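Local coordinates for putative lipoprotein (Pseudomonas protegens, PDB 4KT3) that probably acts as a type VI secretion immunity protein, binding a peptidoglycan glycoside hydrolase effector and thereby protecting the cell from it, at residues F83-S86 with D91-E94. Numbering follows the deposited sequence.
Sequences FSVS and DTWE
In the antiparallel beta hairpin formed by strands 78-86 and 92-94, at the buried middle of the protein's sheet, Ser-84 and Trp-93 make the hydrogen-bonded pair. Ser-84 N donates a hydrogen bond to Trp-93 O at 2.9 Å, and Trp-93 N donates one to Ser-84 O at 2.9 Å, both donors in the carbonyl planes. Toward the turn, Ser-86 N reaches Asp-91 O at 2.8 Å. The three acceptors also receive CA-H...O contacts, the shortest from Phe-83 CA to Trp-93 O at 3.1 Å.

The flanking non-hydrogen-bonded pairs turn their side chains to the face packed by helix 21-34. There Val-85 and Thr-92 lie side by side, CG2 of Val-85 3.7 Å from Thr-92 OG1, whose hydroxyl is hydrogen-bonded to Gly-90 O. With Phe-83 CG set anti to its carbonyl carbon (chi1 -57°), the ring slants across Glu-94, and its CE2 atom comes within 3.5 Å of Glu-94 CG. A bend at chi2 (-73°) carries the glutamate onward; its carboxylate plane stands 86° from the ring. That buried carboxylate is well supplied with donors: OE1 takes the backbone N-H groups of Asn-96 and Ser-97, while OE2 takes that of Leu-82 and also hydrogen-bonds Tyr-163 OH of the partner chain, so the hairpin contributes directly to the interface of the effector-immunity complex.

On the opposite face, Ser-84 OG hydrogen-bonds Asp-64 of the adjoining strand. Asp-91 OD1 forms a salt bridge with Arg-100 NE, and the other carboxylate oxygen accepts the indole N-H: Trp-93 NE1 meets Asp-91 OD2 at 2.9 Å, approaching from above the carboxylate plane, while OD2 itself sits at the ring edge in the indole plane.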
ATOM      1  N   PHE B  83       4.702   3.825  -0.769  1.00 12.25           N
ATOM      2  CA  PHE B  83       5.614   4.961  -0.704  1.00 12.03           C
ATOM      3  C   PHE B  83       5.001   6.197  -1.327  1.00 12.63           C
ATOM      4  O   PHE B  83       4.229   6.107  -2.283  1.00 13.88           O
ATOM      5  CB  PHE B  83       6.912   4.630  -1.450  1.00 13.81           C
ATOM      6  CG  PHE B  83       7.604   3.401  -0.936  1.00 14.63           C
ATOM      7  CD1 PHE B  83       7.341   2.155  -1.492  1.00 16.80           C
ATOM      8  CD2 PHE B  83       8.506   3.487   0.113  1.00 16.52           C
ATOM      9  CE1 PHE B  83       7.977   1.011  -1.005  1.00 16.26           C
ATOM     10  CE2 PHE B  83       9.150   2.346   0.599  1.00 17.25           C
ATOM     11  CZ  PHE B  83       8.881   1.114   0.040  1.00 17.44           C
ATOM     12  N   SER B  84       5.392   7.355  -0.800  1.00 11.58           N
ATOM     13  CA  SER B  84       5.053   8.644  -1.384  1.00 13.14           C
ATOM     14  C   SER B  84       6.353   9.381  -1.687  1.00 11.32           C
ATOM     15  O   SER B  84       7.217   9.506  -0.813  1.00 14.15           O
ATOM     16  CB  SER B  84       4.187   9.471  -0.427  1.00 11.86           C
ATOM     17  OG  SER B  84       2.916   8.860  -0.197  1.00 12.37           O
ATOM     18  N   VAL B  85       6.486   9.852  -2.926  1.00 12.77           N
ATOM     19  CA  VAL B  85       7.662  10.601  -3.364  1.00 11.89           C
ATOM     20  C   VAL B  85       7.260  12.029  -3.732  1.00 12.38           C
ATOM     21  O   VAL B  85       6.364  12.227  -4.551  1.00 13.05           O
ATOM     22  CB  VAL B  85       8.295   9.949  -4.613  1.00 12.85           C
ATOM     23  CG1 VAL B  85       9.503  10.739  -5.066  1.00 13.85           C
ATOM     24  CG2 VAL B  85       8.665   8.481  -4.335  1.00 12.90           C
ATOM     25  N   SER B  86       7.895  13.023  -3.127  1.00 13.51           N
ATOM     26  CA  SER B  86       7.534  14.411  -3.408  1.00 12.78           C
ATOM     27  C   SER B  86       7.971  14.843  -4.786  1.00 14.17           C
ATOM     28  O   SER B  86       9.113  14.644  -5.162  1.00 14.97           O
ATOM     29  CB  SER B  86       8.136  15.372  -2.390  1.00 15.55           C
ATOM     30  OG  SER B  86       8.161  16.700  -2.924  1.00 15.09           O
ATOM     31  N   ASP B  91      11.609  13.975  -1.580  1.00 15.99           N
ATOM     32  CA  ASP B  91      11.447  13.376  -0.250  1.00 16.17           C
ATOM     33  C   ASP B  91      10.591  12.126  -0.393  1.00 13.70           C
ATOM     34  O   ASP B  91       9.494  12.184  -0.980  1.00 15.21           O
ATOM     35  CB  ASP B  91      10.779  14.369   0.709  1.00 17.04           C
ATOM     36  CG  ASP B  91      10.983  14.020   2.181  1.00 17.39           C
ATOM     37  OD1 ASP B  91      11.994  13.363   2.534  1.00 18.10           O
ATOM     38  OD2 ASP B  91      10.123  14.433   2.989  1.00 17.77           O
ATOM     39  N   THR B  92      11.058  11.021   0.191  1.00 16.58           N
ATOM     40  CA  THR B  92      10.410   9.723   0.030  1.00 14.20           C
ATOM     41  C   THR B  92      10.063   9.101   1.382  1.00 15.79           C
ATOM     42  O   THR B  92      10.930   8.940   2.243  1.00 18.11           O
ATOM     43  CB  THR B  92      11.292   8.772  -0.795  1.00 15.60           C
ATOM     44  OG1 THR B  92      11.513   9.344  -2.085  1.00 17.34           O
ATOM     45  CG2 THR B  92      10.649   7.387  -0.953  1.00 15.37           C
ATOM     46  N   TRP B  93       8.784   8.765   1.549  1.00 14.38           N
ATOM     47  CA  TRP B  93       8.282   8.161   2.775  1.00 14.25           C
ATOM     48  C   TRP B  93       7.606   6.825   2.510  1.00 13.62           C
ATOM     49  O   TRP B  93       6.898   6.657   1.520  1.00 14.34           O
ATOM     50  CB  TRP B  93       7.245   9.078   3.434  1.00 14.40           C
ATOM     51  CG  TRP B  93       7.824  10.285   4.090  1.00 16.37           C
ATOM     52  CD1 TRP B  93       8.270  11.422   3.474  1.00 18.28           C
ATOM     53  CD2 TRP B  93       8.018  10.481   5.489  1.00 16.16           C
ATOM     54  NE1 TRP B  93       8.736  12.315   4.408  1.00 16.48           N
ATOM     55  CE2 TRP B  93       8.594  11.761   5.656  1.00 15.09           C
ATOM     56  CE3 TRP B  93       7.765   9.703   6.620  1.00 18.01           C
ATOM     57  CZ2 TRP B  93       8.912  12.276   6.907  1.00 20.21           C
ATOM     58  CZ3 TRP B  93       8.080  10.221   7.863  1.00 21.03           C
ATOM     59  CH2 TRP B  93       8.658  11.489   7.995  1.00 20.45           C
ATOM     60  N   GLU B  94       7.805   5.884   3.424  1.00 14.80           N
ATOM     61  CA  GLU B  94       6.959   4.700   3.488  1.00 15.03           C
ATOM     62  C   GLU B  94       5.830   5.084   4.439  1.00 15.50           C
ATOM     63  O   GLU B  94       6.078   5.365   5.613  1.00 14.97           O
ATOM     64  CB  GLU B  94       7.741   3.502   4.016  1.00 16.44           C
ATOM     65  CG  GLU B  94       7.250   2.158   3.484  1.00 16.59           C
ATOM     66  CD  GLU B  94       5.924   1.727   4.083  1.00 13.63           C
ATOM     67  OE1 GLU B  94       5.585   2.202   5.180  1.00 16.78           O
ATOM     68  OE2 GLU B  94       5.207   0.916   3.453  1.00 18.37           O
TER